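Local coordinates for protein glutathione reductase (Bartonella henselae, PDB 3O0H) that probably reduces glutathione disulfide to two molecules of glutathione with NADPH, passing the electrons through its bound FAD and a redox-active cysteine pair, at residues Leu74-Ser79 with Ala364-Pro369; Phe85-Gly90 with Met398-Ser403; Ala253-Val258 with Val267-Gly272; Leu376-Ala381 with Phe410-Val415. All coordinates share one frame; numbering follows the deposited sequence.

Contacts 1 and 2 share helix 69-88, which begins at C69 of the disulfide C64-C69. Both tie it to the dimerisation region, and both touch the second subunit; their centres lie about 19 Å apart. Contact 1 is the one beside the cofactor: the side chain of F366 comes to about 5 Å from a bound FAD. Contact 4 lies in the dimerisation region and reaches the same antiparallel sheet as contact 1, with centres about 24 Å apart, while its strand 409-416 follows helix 398-403 of contact 2. Contact 3 stands apart, in a hairpin of what is probably the NADPH-binding part, its centre about 28 Å from that of contact 1 and about 41 Å from that of contact 2.

Contact 1: Leu74-Ser79 with Ala364-Pro369; sequences LYFYAS and AVFSQP
At the joint between the helix that begins at C69 of the C64-C69 disulfide and the first strand of the dimerisation region, F76 of helix 69-88 meets F366-Q368, where the chain leaves the strand. The two phenylalanines form a T-shaped pair in which the edge of F366 is directed at the face of F76, ring centroids 5.4 Å apart and planes at 66°. CB of F366 sits over that face as well, a CH-pi contact 4.1 Å from the centroid of the F76 ring. F76 reaches across because its CG lies anti to the backbone N (chi1 167°), sending the ring away from the helix. Flat, apolar rings suit this buried joint, and F366 lies about 5 Å from a bound FAD. Carbonyl oxygens of this bend approach too: F366 O is 3.3 Å from CD1 of F76, and S367 O lies at the ring edge. F366 centres an inverse gamma turn. Q368 then stretches to the helix, its CG touching F76. Its OE1 lies 2.8 Å from OG of S79, but F76 O is an alternative acceptor for that hydroxyl and S79 was modelled in two conformers, so this bond is doubtful; a water links S79 O to Q368 NE2, weakly on the amide side. F366 packs on P460 of the second subunit, and this aromatic seam between FAD-domain helix and dimerisation-domain strand belongs to the multidomain fold of the disulfide oxidoreductases.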
loop_
_atom_site.group_PDB
_atom_site.type_symbol
_atom_site.label_atom_id
_atom_site.label_comp_id
_atom_site.label_asym_id
_atom_site.label_seq_id
_atom_site.Cartn_x
_atom_site.Cartn_y
_atom_site.Cartn_z
ATOM N N LEU B 74 -4.483 -10.794 -12.597
ATOM C CA LEU B 74 -3.867 -10.361 -13.850
ATOM C C LEU B 74 -4.872 -9.607 -14.707
ATOM O O LEU B 74 -4.510 -8.582 -15.323
ATOM C CB LEU B 74 -3.278 -11.536 -14.618
ATOM C CG LEU B 74 -2.095 -12.230 -13.957
ATOM C CD1 LEU B 74 -1.661 -13.488 -14.748
ATOM C CD2 LEU B 74 -0.886 -11.269 -13.771
ATOM N N TYR B 75 -6.106 -10.090 -14.762
ATOM C CA TYR B 75 -7.127 -9.494 -15.605
ATOM C C TYR B 75 -7.539 -8.185 -14.986
ATOM O O TYR B 75 -7.858 -7.244 -15.704
ATOM C CB TYR B 75 -8.352 -10.433 -15.813
ATOM C CG TYR B 75 -8.070 -11.536 -16.843
ATOM C CD1 TYR B 75 -6.782 -12.054 -17.007
ATOM C CD2 TYR B 75 -9.087 -12.070 -17.618
ATOM C CE1 TYR B 75 -6.517 -13.088 -17.973
ATOM C CE2 TYR B 75 -8.841 -13.081 -18.563
ATOM C CZ TYR B 75 -7.557 -13.593 -18.724
ATOM O OH TYR B 75 -7.338 -14.605 -19.648
ATOM N N PHE B 76 -7.579 -8.159 -13.651
ATOM C CA PHE B 76 -7.788 -6.938 -12.861
ATOM C C PHE B 76 -6.766 -5.879 -13.287
ATOM O O PHE B 76 -7.130 -4.778 -13.692
ATOM C CB PHE B 76 -7.543 -7.246 -11.373
ATOM C CG PHE B 76 -7.415 -6.015 -10.506
ATOM C CD1 PHE B 76 -8.536 -5.305 -10.117
ATOM C CD2 PHE B 76 -6.187 -5.613 -10.034
ATOM C CE1 PHE B 76 -8.421 -4.172 -9.272
ATOM C CE2 PHE B 76 -6.061 -4.482 -9.207
ATOM C CZ PHE B 76 -7.179 -3.764 -8.828
ATOM N N TYR B 77 -5.489 -6.224 -13.262
ATOM C CA TYR B 77 -4.459 -5.259 -13.719
ATOM C C TYR B 77 -4.677 -4.827 -15.185
ATOM O O TYR B 77 -4.627 -3.629 -15.533
ATOM C CB TYR B 77 -3.052 -5.833 -13.572
ATOM C CG TYR B 77 -2.527 -6.005 -12.160
ATOM C CD1 TYR B 77 -2.604 -4.974 -11.218
ATOM C CD2 TYR B 77 -1.845 -7.181 -11.808
ATOM C CE1 TYR B 77 -2.053 -5.137 -9.915
ATOM C CE2 TYR B 77 -1.322 -7.352 -10.525
ATOM C CZ TYR B 77 -1.414 -6.344 -9.598
ATOM O OH TYR B 77 -0.862 -6.579 -8.346
ATOM N N ALA B 78 -4.931 -5.789 -16.053
ATOM C CA ALA B 78 -5.150 -5.464 -17.433
ATOM C C ALA B 78 -6.277 -4.427 -17.575
ATOM O O ALA B 78 -6.154 -3.481 -18.341
ATOM C CB ALA B 78 -5.475 -6.730 -18.259
ATOM N N SER B 79 -7.349 -4.620 -16.836
ATOM C CA SER B 79 -8.531 -3.770 -16.956
ATOM C C SER B 79 -8.342 -2.356 -16.360
ATOM O O SER B 79 -9.118 -1.442 -16.656
ATOM C CB SER B 79 -9.744 -4.434 -16.293
ATOM O OG SER B 79 -9.643 -4.445 -14.879
ATOM N N ALA B 364 -9.699 -9.108 0.912
ATOM C CA ALA B 364 -9.692 -8.099 -0.142
ATOM C C ALA B 364 -10.728 -8.458 -1.187
ATOM O O ALA B 364 -11.049 -9.627 -1.357
ATOM C CB ALA B 364 -8.277 -7.995 -0.774
ATOM N N VAL B 365 -11.280 -7.449 -1.874
ATOM C CA VAL B 365 -12.026 -7.673 -3.112
ATOM C C VAL B 365 -11.385 -6.811 -4.178
ATOM O O VAL B 365 -11.255 -5.613 -3.953
ATOM C CB VAL B 365 -13.499 -7.261 -2.959
ATOM C CG1 VAL B 365 -14.282 -7.596 -4.231
ATOM C CG2 VAL B 365 -14.123 -7.930 -1.699
ATOM N N PHE B 366 -10.938 -7.412 -5.291
ATOM C CA PHE B 366 -10.321 -6.662 -6.371
ATOM C C PHE B 366 -11.355 -6.167 -7.358
ATOM O O PHE B 366 -11.277 -6.353 -8.588
ATOM C CB PHE B 366 -9.179 -7.447 -6.995
ATOM C CG PHE B 366 -8.034 -7.582 -6.034
ATOM C CD1 PHE B 366 -7.896 -8.713 -5.247
ATOM C CD2 PHE B 366 -7.174 -6.498 -5.828
ATOM C CE1 PHE B 366 -6.846 -8.809 -4.312
ATOM C CE2 PHE B 366 -6.132 -6.582 -4.887
ATOM C CZ PHE B 366 -5.974 -7.735 -4.150
ATOM N N SER B 367 -12.332 -5.528 -6.756
ATOM C CA SER B 367 -13.261 -4.681 -7.453
ATOM C C SER B 367 -12.539 -3.379 -7.840
ATOM O O SER B 367 -11.350 -3.158 -7.505
ATOM C CB SER B 367 -14.473 -4.408 -6.531
ATOM O OG SER B 367 -14.052 -4.036 -5.239
ATOM N N GLN B 368 -13.245 -2.521 -8.557
ATOM C CA GLN B 368 -12.752 -1.191 -8.880
ATOM C C GLN B 368 -13.874 -0.197 -8.598
ATOM O O GLN B 368 -14.840 -0.162 -9.322
ATOM C CB GLN B 368 -12.295 -1.098 -10.324
ATOM C CG GLN B 368 -11.217 -2.192 -10.661
ATOM C CD GLN B 368 -10.923 -2.326 -12.147
ATOM O OE1 GLN B 368 -11.093 -3.402 -12.765
ATOM N NE2 GLN B 368 -10.508 -1.254 -12.727
ATOM N N PRO B 369 -13.761 0.561 -7.517
ATOM C CA PRO B 369 -12.672 0.589 -6.534
ATOM C C PRO B 369 -12.502 -0.698 -5.710
ATOM O O PRO B 369 -13.463 -1.438 -5.518
ATOM C CB PRO B 369 -13.044 1.763 -5.604
ATOM C CG PRO B 369 -14.484 2.070 -5.908
ATOM C CD PRO B 369 -14.804 1.579 -7.254
HETATM O O HOH W 1 -10.849 0.107 -15.027
#

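Contact 2: Phe85-Gly90 with Met398-Ser403; sequences FSKSIG and MRNVLS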
loop_
_atom_site.group_PDB
_atom_site.type_symbol
_atom_site.label_atom_id
_atom_site.label_comp_id
_atom_site.label_asym_id
_atom_site.label_seq_id
_atom_site.Cartn_x
_atom_site.Cartn_y
_atom_site.Cartn_z
ATOM N N PHE B 85 -4.450 5.651 -17.740
ATOM C CA PHE B 85 -4.058 6.608 -18.773
ATOM C C PHE B 85 -4.837 7.899 -18.729
ATOM O O PHE B 85 -4.263 8.972 -18.953
ATOM C CB PHE B 85 -4.223 6.051 -20.184
ATOM C CG PHE B 85 -3.451 4.782 -20.434
ATOM C CD1 PHE B 85 -2.378 4.408 -19.628
ATOM C CD2 PHE B 85 -3.792 3.983 -21.491
ATOM C CE1 PHE B 85 -1.669 3.230 -19.884
ATOM C CE2 PHE B 85 -3.109 2.803 -21.747
ATOM C CZ PHE B 85 -2.036 2.434 -20.945
ATOM N N SER B 86 -6.124 7.818 -18.425
ATOM C CA SER B 86 -6.933 9.026 -18.419
ATOM C C SER B 86 -6.515 9.948 -17.253
ATOM O O SER B 86 -6.581 11.153 -17.380
ATOM C CB SER B 86 -8.430 8.689 -18.420
ATOM O OG SER B 86 -8.886 8.347 -17.143
ATOM N N LYS B 87 -5.996 9.385 -16.163
ATOM C CA LYS B 87 -5.427 10.209 -15.105
ATOM C C LYS B 87 -4.122 10.925 -15.479
ATOM O O LYS B 87 -3.748 11.896 -14.821
ATOM C CB LYS B 87 -5.211 9.403 -13.828
ATOM C CG LYS B 87 -6.555 8.937 -13.213
ATOM C CD LYS B 87 -6.336 8.194 -11.932
ATOM C CE LYS B 87 -7.486 7.255 -11.643
ATOM N NZ LYS B 87 -6.984 6.068 -10.936
ATOM N N SER B 88 -3.432 10.454 -16.504
ATOM C CA SER B 88 -2.153 11.039 -16.867
ATOM C C SER B 88 -2.307 12.393 -17.532
ATOM O O SER B 88 -1.374 13.179 -17.519
ATOM C CB SER B 88 -1.393 10.097 -17.818
ATOM O OG SER B 88 -1.912 10.223 -19.124
ATOM N N ILE B 89 -3.481 12.673 -18.103
ATOM C CA ILE B 89 -3.745 13.945 -18.797
ATOM C C ILE B 89 -3.536 15.176 -17.897
ATOM O O ILE B 89 -2.914 16.165 -18.293
ATOM C CB ILE B 89 -5.168 13.959 -19.460
ATOM C CG1 ILE B 89 -5.271 12.759 -20.438
ATOM C CG2 ILE B 89 -5.417 15.284 -20.206
ATOM C CD1 ILE B 89 -6.550 12.651 -21.171
ATOM N N GLY B 90 -4.065 15.111 -16.685
ATOM C CA GLY B 90 -3.912 16.233 -15.771
ATOM C C GLY B 90 -2.461 16.528 -15.417
ATOM O O GLY B 90 -2.137 17.618 -15.030
ATOM N N MET B 398 -4.335 12.999 -3.388
ATOM C CA MET B 398 -3.648 14.083 -4.055
ATOM C C MET B 398 -3.561 13.891 -5.586
ATOM O O MET B 398 -3.771 14.817 -6.336
ATOM C CB MET B 398 -2.247 14.219 -3.486
ATOM C CG MET B 398 -1.478 15.385 -4.058
ATOM S SD MET B 398 0.261 15.359 -3.549
ATOM C CE MET B 398 0.063 15.630 -1.793
ATOM N N ARG B 399 -3.267 12.665 -6.013
ATOM C CA ARG B 399 -3.142 12.343 -7.422
ATOM C C ARG B 399 -4.416 12.634 -8.223
ATOM O O ARG B 399 -4.350 12.992 -9.397
ATOM C CB ARG B 399 -2.756 10.880 -7.580
ATOM C CG ARG B 399 -2.432 10.517 -9.019
ATOM C CD ARG B 399 -1.592 9.249 -9.097
ATOM N NE ARG B 399 -2.382 8.016 -8.984
ATOM C CZ ARG B 399 -2.464 7.075 -9.933
ATOM N NH1 ARG B 399 -3.198 5.986 -9.734
ATOM N NH2 ARG B 399 -1.821 7.205 -11.076
ATOM N N ASN B 400 -5.575 12.485 -7.592
ATOM C CA ASN B 400 -6.837 12.708 -8.287
ATOM C C ASN B 400 -7.182 14.183 -8.399
ATOM O O ASN B 400 -7.827 14.567 -9.355
ATOM C CB ASN B 400 -7.970 11.906 -7.665
ATOM C CG ASN B 400 -7.701 10.417 -7.703
ATOM O OD1 ASN B 400 -6.837 9.948 -8.443
ATOM N ND2 ASN B 400 -8.444 9.673 -6.930
ATOM N N VAL B 401 -6.702 15.002 -7.462
ATOM C CA VAL B 401 -6.752 16.464 -7.580
ATOM C C VAL B 401 -6.408 16.948 -8.969
ATOM O O VAL B 401 -7.247 17.570 -9.611
ATOM C CB VAL B 401 -5.792 17.181 -6.592
ATOM N N LEU B 402 -5.189 16.665 -9.439
ATOM C CA LEU B 402 -4.742 17.091 -10.771
ATOM C C LEU B 402 -5.474 16.398 -11.926
ATOM O O LEU B 402 -5.771 17.015 -12.968
ATOM C CB LEU B 402 -3.223 16.893 -10.941
ATOM C CG LEU B 402 -2.379 18.176 -10.844
ATOM C CD1 LEU B 402 -2.612 18.872 -9.517
ATOM C CD2 LEU B 402 -0.893 17.900 -11.060
ATOM N N SER B 403 -5.739 15.116 -11.746
ATOM C CA SER B 403 -6.277 14.299 -12.826
ATOM C C SER B 403 -7.775 14.536 -13.073
ATOM O O SER B 403 -8.273 14.219 -14.153
ATOM C CB SER B 403 -5.990 12.812 -12.570
ATOM O OG SER B 403 -6.738 12.309 -11.487
HETATM O O HOH W 2 -6.534 13.631 -16.129
HETATM O O HOH W 3 -4.633 19.195 -14.174
#
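K87 and R399 approach at about a right angle, the lysine CD lying over one face of the guanidinium group, which a bend of R399 at chi3 (81°) helps bring there. Their charged ends come close, NZ of K87 being 4.0 Å from NH1 of R399, but each has acidic company: K87 NZ forms a salt bridge with E407, while R399 bridges E84 and E430. These carboxylates would be expected to offset the like charges. Nearer the backbone, the lysine chain is plain hydrocarbon and runs past S403, whose small CB fits 3.7 Å from CB of K87 and 3.3 Å from O of K87. N400 crosses the same chain, its OD1 3.9 Å from CD of K87, and hands its ND2 to the carbonyl of E407. The contact thus joins the C-terminal part of helix 69-88 to the short helix 398-403 of the dimerisation region, beside the second subunit, where R399 packs on Y77 of that subunit. Further along the chain, G90 suits its place by lacking a side chain: its CA lies 4.2 Å from CA of S403 and makes a CA-H...O contact of 3.5 Å with O of L402. Two waters stitch the backbones together, one gripped by S86 O, G90 N and S403 O, the other shared by G90 O and L402 O.

Contact 3: Ala253-Val258 with Val267-Gly272; sequences ATVSQV and VVLTNG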
loop_
_atom_site.group_PDB
_atom_site.type_symbol
_atom_site.label_atom_id
_atom_site.label_comp_id
_atom_site.label_asym_id
_atom_site.label_seq_id
_atom_site.Cartn_x
_atom_site.Cartn_y
_atom_site.Cartn_z
ATOM N N ALA B 253 -33.151 -9.586 -8.359
ATOM C CA ALA B 253 -33.166 -10.240 -9.659
ATOM C C ALA B 253 -32.918 -11.752 -9.476
ATOM O O ALA B 253 -31.874 -12.150 -8.982
ATOM C CB ALA B 253 -32.077 -9.626 -10.574
ATOM N N THR B 254 -33.878 -12.562 -9.905
ATOM C CA THR B 254 -33.707 -14.016 -10.023
ATOM C C THR B 254 -33.858 -14.428 -11.484
ATOM O O THR B 254 -34.840 -14.061 -12.141
ATOM C CB THR B 254 -34.773 -14.740 -9.196
ATOM O OG1 THR B 254 -34.583 -14.404 -7.809
ATOM C CG2 THR B 254 -34.685 -16.276 -9.397
ATOM N N VAL B 255 -32.878 -15.153 -12.001
ATOM C CA VAL B 255 -32.943 -15.613 -13.365
ATOM C C VAL B 255 -33.875 -16.798 -13.440
ATOM O O VAL B 255 -33.776 -17.705 -12.620
ATOM C CB VAL B 255 -31.590 -16.048 -13.889
ATOM C CG1 VAL B 255 -31.747 -16.620 -15.325
ATOM C CG2 VAL B 255 -30.628 -14.908 -13.871
ATOM N N SER B 256 -34.798 -16.763 -14.401
ATOM C CA SER B 256 -35.701 -17.866 -14.682
ATOM C C SER B 256 -35.063 -18.760 -15.736
ATOM O O SER B 256 -34.976 -19.979 -15.574
ATOM C CB SER B 256 -37.053 -17.302 -15.153
ATOM O OG SER B 256 -37.896 -18.292 -15.697
ATOM N N GLN B 257 -34.620 -18.169 -16.830
ATOM C CA GLN B 257 -34.046 -18.977 -17.883
ATOM C C GLN B 257 -33.093 -18.167 -18.707
ATOM O O GLN B 257 -33.127 -16.934 -18.674
ATOM C CB GLN B 257 -35.152 -19.593 -18.750
ATOM C CG GLN B 257 -36.134 -18.592 -19.333
ATOM C CD GLN B 257 -37.224 -19.229 -20.176
ATOM O OE1 GLN B 257 -38.411 -19.042 -19.902
ATOM N NE2 GLN B 257 -36.831 -19.999 -21.192
ATOM N N VAL B 258 -32.197 -18.873 -19.381
ATOM C CA VAL B 258 -31.306 -18.282 -20.350
ATOM C C VAL B 258 -31.591 -18.998 -21.675
ATOM O O VAL B 258 -31.549 -20.231 -21.739
ATOM C CB VAL B 258 -29.845 -18.457 -19.934
ATOM C CG1 VAL B 258 -28.947 -17.795 -20.904
ATOM C CG2 VAL B 258 -29.619 -17.854 -18.538
ATOM N N VAL B 267 -31.425 -13.351 -21.247
ATOM C CA VAL B 267 -31.565 -13.680 -19.847
ATOM C C VAL B 267 -32.910 -13.164 -19.383
ATOM O O VAL B 267 -33.145 -11.951 -19.384
ATOM C CB VAL B 267 -30.435 -13.088 -18.991
ATOM C CG1 VAL B 267 -30.624 -13.495 -17.514
ATOM C CG2 VAL B 267 -29.014 -13.547 -19.510
ATOM N N VAL B 268 -33.776 -14.086 -18.982
ATOM C CA VAL B 268 -35.118 -13.770 -18.601
ATOM C C VAL B 268 -35.205 -13.901 -17.088
ATOM O O VAL B 268 -34.896 -14.961 -16.564
ATOM C CB VAL B 268 -36.122 -14.727 -19.283
ATOM C CG1 VAL B 268 -37.559 -14.345 -18.937
ATOM C CG2 VAL B 268 -35.911 -14.743 -20.814
ATOM N N LEU B 269 -35.633 -12.824 -16.416
ATOM C CA LEU B 269 -35.771 -12.755 -14.936
ATOM C C LEU B 269 -37.151 -13.154 -14.527
ATOM O O LEU B 269 -38.066 -13.104 -15.356
ATOM C CB LEU B 269 -35.477 -11.336 -14.403
ATOM C CG LEU B 269 -34.146 -10.686 -14.785
ATOM C CD1 LEU B 269 -33.927 -9.367 -14.036
ATOM C CD2 LEU B 269 -33.009 -11.638 -14.459
ATOM N N THR B 270 -37.355 -13.526 -13.263
ATOM C CA THR B 270 -38.701 -13.945 -12.828
ATOM C C THR B 270 -39.759 -12.821 -12.858
ATOM O O THR B 270 -40.947 -13.110 -12.833
ATOM C CB THR B 270 -38.725 -14.539 -11.394
ATOM O OG1 THR B 270 -38.064 -13.637 -10.505
ATOM C CG2 THR B 270 -38.060 -15.920 -11.348
ATOM N N ASN B 271 -39.331 -11.559 -12.894
ATOM C CA ASN B 271 -40.259 -10.446 -12.940
ATOM C C ASN B 271 -40.616 -9.982 -14.358
ATOM O O ASN B 271 -41.319 -8.985 -14.520
ATOM C CB ASN B 271 -39.707 -9.278 -12.149
ATOM C CG ASN B 271 -38.609 -8.552 -12.875
ATOM O OD1 ASN B 271 -38.088 -9.023 -13.890
ATOM N ND2 ASN B 271 -38.264 -7.374 -12.367
ATOM N N GLY B 272 -40.110 -10.679 -15.374
ATOM C CA GLY B 272 -40.435 -10.367 -16.753
ATOM C C GLY B 272 -39.375 -9.585 -17.514
ATOM O O GLY B 272 -39.395 -9.565 -18.744
HETATM O O HOH W 4 -36.317 -11.317 -10.969
#
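Strands 255-258 and 267-269 run antiparallel, their directions 156° apart, as the two arms of a beta hairpin carrying a classic beta bulge: S256 and Q257 together face V268. Both of their amides point to one carbonyl, with S256 N 2.8 Å and Q257 N 3.2 Å from O of V268, each donor in the carbonyl plane. V268 replies through its own N, 2.9 Å from O of Q257 in an almost straight bond (171° at the hydrogen). The extra residue shifts the register, so that V255 pairs with L269 but Q257 with V268. From L269 the chain leaves the strand in a type I turn running to G272, and T270 N still donates to T254 O at 2.8 Å. The apolar side chains gather on one side. V255 CG2 meets V267 CG1 at 3.9 Å, the two valines crossing at about a right angle, and A253 CB rests 3.9 Å from L269 CD1. All four touch L220 of the neighbouring parallel sheet, so these apolar residues pack on a strand of what is probably the NADPH-binding Rossmann domain. On the other face Q257 and V268 lie side by side, pointing the same way; CG of Q257, held between its backbone N and carbonyl carbon (chi1 55°), comes 3.9 Å from CB of V268. At the turn, where polar threonines suit an exposed edge, a water accepts from T254 N and lies 2.9 Å from OG1 of T270.

Contact 4: Leu376-Ala381 with Phe410-Val415; sequences LSEEDA and FMKLVV
V414 sets its two methyls against the first turn of helix 378-384 and the loop before it, CG1 lying only 3.4 Å from CB of A381, tighter than ordinary van der Waals contact. This is helix-on-sheet packing within the dimerisation region, the helix resting on strand 409-416 of the antiparallel sheet. A381, with nothing beyond CB, suits a spot this tight. The valine divides its branches: CG1 stands anti to the backbone N (chi1 178°) and touches A381, while CG2 faces the loop, 3.8 Å from O of L376. Two residues back on the same side of the strand, K412 meets E378 in a salt bridge, NZ 2.6 Å from OE1 and using the carboxylate's anti lone pair, the one away from OE2. The two side chains cross at about a right angle, and a bend at chi3 (79°) turns NZ of K412 toward the glutamate. The long lysine chain lets NZ reach several carboxylates: D231 and D233 also form salt bridges with it, and the hydroxyls of Y474 and Y476 hold E378 OE2. Three carboxylates about one amine would be expected to favour its charged form. The helix itself starts from S377, whose side chain is an N-cap: OG accepts from D380 N at 3.1 Å, with 163° at the hydrogen.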
loop_
_atom_site.group_PDB
_atom_site.type_symbol
_atom_site.label_atom_id
_atom_site.label_comp_id
_atom_site.label_asym_id
_atom_site.label_seq_id
_atom_site.Cartn_x
_atom_site.Cartn_y
_atom_site.Cartn_z
ATOM N N LEU B 376 -14.647 -6.376 12.533
ATOM C CA LEU B 376 -16.085 -6.172 12.553
ATOM C C LEU B 376 -16.542 -4.968 11.746
ATOM O O LEU B 376 -16.016 -3.859 11.897
ATOM C CB LEU B 376 -16.565 -5.988 13.968
ATOM C CG LEU B 376 -16.354 -7.184 14.912
ATOM C CD1 LEU B 376 -16.753 -6.771 16.281
ATOM C CD2 LEU B 376 -17.117 -8.477 14.431
ATOM N N SER B 377 -17.558 -5.204 10.921
ATOM C CA SER B 377 -18.355 -4.095 10.348
ATOM C C SER B 377 -18.916 -3.198 11.429
ATOM O O SER B 377 -19.105 -3.576 12.595
ATOM C CB SER B 377 -19.517 -4.648 9.524
ATOM O OG SER B 377 -20.466 -5.271 10.401
ATOM N N GLU B 378 -19.201 -1.978 11.035
ATOM C CA GLU B 378 -19.820 -1.039 11.914
ATOM C C GLU B 378 -21.088 -1.613 12.578
ATOM O O GLU B 378 -21.277 -1.522 13.805
ATOM C CB GLU B 378 -20.092 0.249 11.111
ATOM C CG GLU B 378 -20.839 1.274 11.861
ATOM C CD GLU B 378 -20.769 2.668 11.240
ATOM O OE1 GLU B 378 -20.036 2.913 10.252
ATOM O OE2 GLU B 378 -21.442 3.529 11.796
ATOM N N GLU B 379 -21.933 -2.276 11.800
ATOM C CA GLU B 379 -23.199 -2.773 12.332
ATOM C C GLU B 379 -22.983 -3.957 13.316
ATOM O O GLU B 379 -23.582 -4.009 14.381
ATOM C CB GLU B 379 -24.092 -3.217 11.169
ATOM C CG GLU B 379 -25.376 -3.943 11.574
ATOM C CD GLU B 379 -26.517 -3.045 12.028
ATOM O OE1 GLU B 379 -26.423 -1.780 12.066
ATOM O OE2 GLU B 379 -27.560 -3.653 12.341
ATOM N N ASP B 380 -22.137 -4.907 12.946
ATOM C CA ASP B 380 -21.839 -6.003 13.851
ATOM C C ASP B 380 -21.277 -5.451 15.163
ATOM O O ASP B 380 -21.698 -5.888 16.235
ATOM C CB ASP B 380 -20.879 -6.997 13.206
ATOM C CG ASP B 380 -21.561 -7.897 12.165
ATOM O OD1 ASP B 380 -22.809 -7.933 12.128
ATOM O OD2 ASP B 380 -20.848 -8.580 11.419
ATOM N N ALA B 381 -20.382 -4.468 15.077
ATOM C CA ALA B 381 -19.746 -3.881 16.256
ATOM C C ALA B 381 -20.763 -3.241 17.232
ATOM O O ALA B 381 -20.701 -3.460 18.433
ATOM C CB ALA B 381 -18.697 -2.881 15.862
ATOM N N PHE B 410 -11.718 5.805 0.891
ATOM C CA PHE B 410 -12.552 5.668 2.082
ATOM C C PHE B 410 -11.807 4.848 3.133
ATOM O O PHE B 410 -11.283 3.786 2.820
ATOM C CB PHE B 410 -13.830 4.971 1.687
ATOM C CG PHE B 410 -14.595 4.478 2.845
ATOM C CD1 PHE B 410 -15.411 5.350 3.557
ATOM C CD2 PHE B 410 -14.472 3.148 3.262
ATOM C CE1 PHE B 410 -16.113 4.932 4.644
ATOM C CE2 PHE B 410 -15.203 2.691 4.371
ATOM C CZ PHE B 410 -16.004 3.592 5.066
ATOM N N MET B 411 -11.724 5.332 4.364
ATOM C CA MET B 411 -11.086 4.569 5.451
ATOM C C MET B 411 -11.976 4.695 6.686
ATOM O O MET B 411 -12.457 5.803 7.020
ATOM C CB MET B 411 -9.700 5.108 5.785
ATOM C CG MET B 411 -8.658 4.885 4.693
ATOM S SD MET B 411 -7.109 5.844 4.937
ATOM C CE MET B 411 -6.082 5.167 3.633
ATOM N N LYS B 412 -12.224 3.581 7.358
ATOM C CA LYS B 412 -13.035 3.641 8.570
ATOM C C LYS B 412 -12.448 2.723 9.641
ATOM O O LYS B 412 -12.120 1.586 9.372
ATOM C CB LYS B 412 -14.484 3.317 8.250
ATOM C CG LYS B 412 -15.391 3.353 9.448
ATOM C CD LYS B 412 -16.860 3.312 9.081
ATOM C CE LYS B 412 -17.333 1.912 8.751
ATOM N NZ LYS B 412 -18.742 1.820 8.259
ATOM N N LEU B 413 -12.248 3.247 10.849
ATOM C CA LEU B 413 -11.852 2.409 11.976
ATOM C C LEU B 413 -13.025 2.298 12.950
ATOM O O LEU B 413 -13.699 3.256 13.241
ATOM C CB LEU B 413 -10.627 2.995 12.637
ATOM C CG LEU B 413 -9.372 3.132 11.785
ATOM C CD1 LEU B 413 -8.260 3.846 12.547
ATOM C CD2 LEU B 413 -8.928 1.779 11.292
ATOM N N VAL B 414 -13.259 1.089 13.437
ATOM C CA VAL B 414 -14.363 0.796 14.296
ATOM C C VAL B 414 -13.728 0.452 15.643
ATOM O O VAL B 414 -12.900 -0.447 15.751
ATOM C CB VAL B 414 -15.196 -0.353 13.775
ATOM C CG1 VAL B 414 -16.325 -0.640 14.778
ATOM C CG2 VAL B 414 -15.802 -0.054 12.391
ATOM N N VAL B 415 -14.103 1.179 16.667
ATOM C CA VAL B 415 -13.341 1.113 17.932
ATOM C C VAL B 415 -14.257 0.744 19.108
ATOM O O VAL B 415 -15.362 1.259 19.208
ATOM C CB VAL B 415 -12.581 2.455 18.140
ATOM C CG1 VAL B 415 -11.885 2.499 19.510
ATOM C CG2 VAL B 415 -11.570 2.668 16.973
#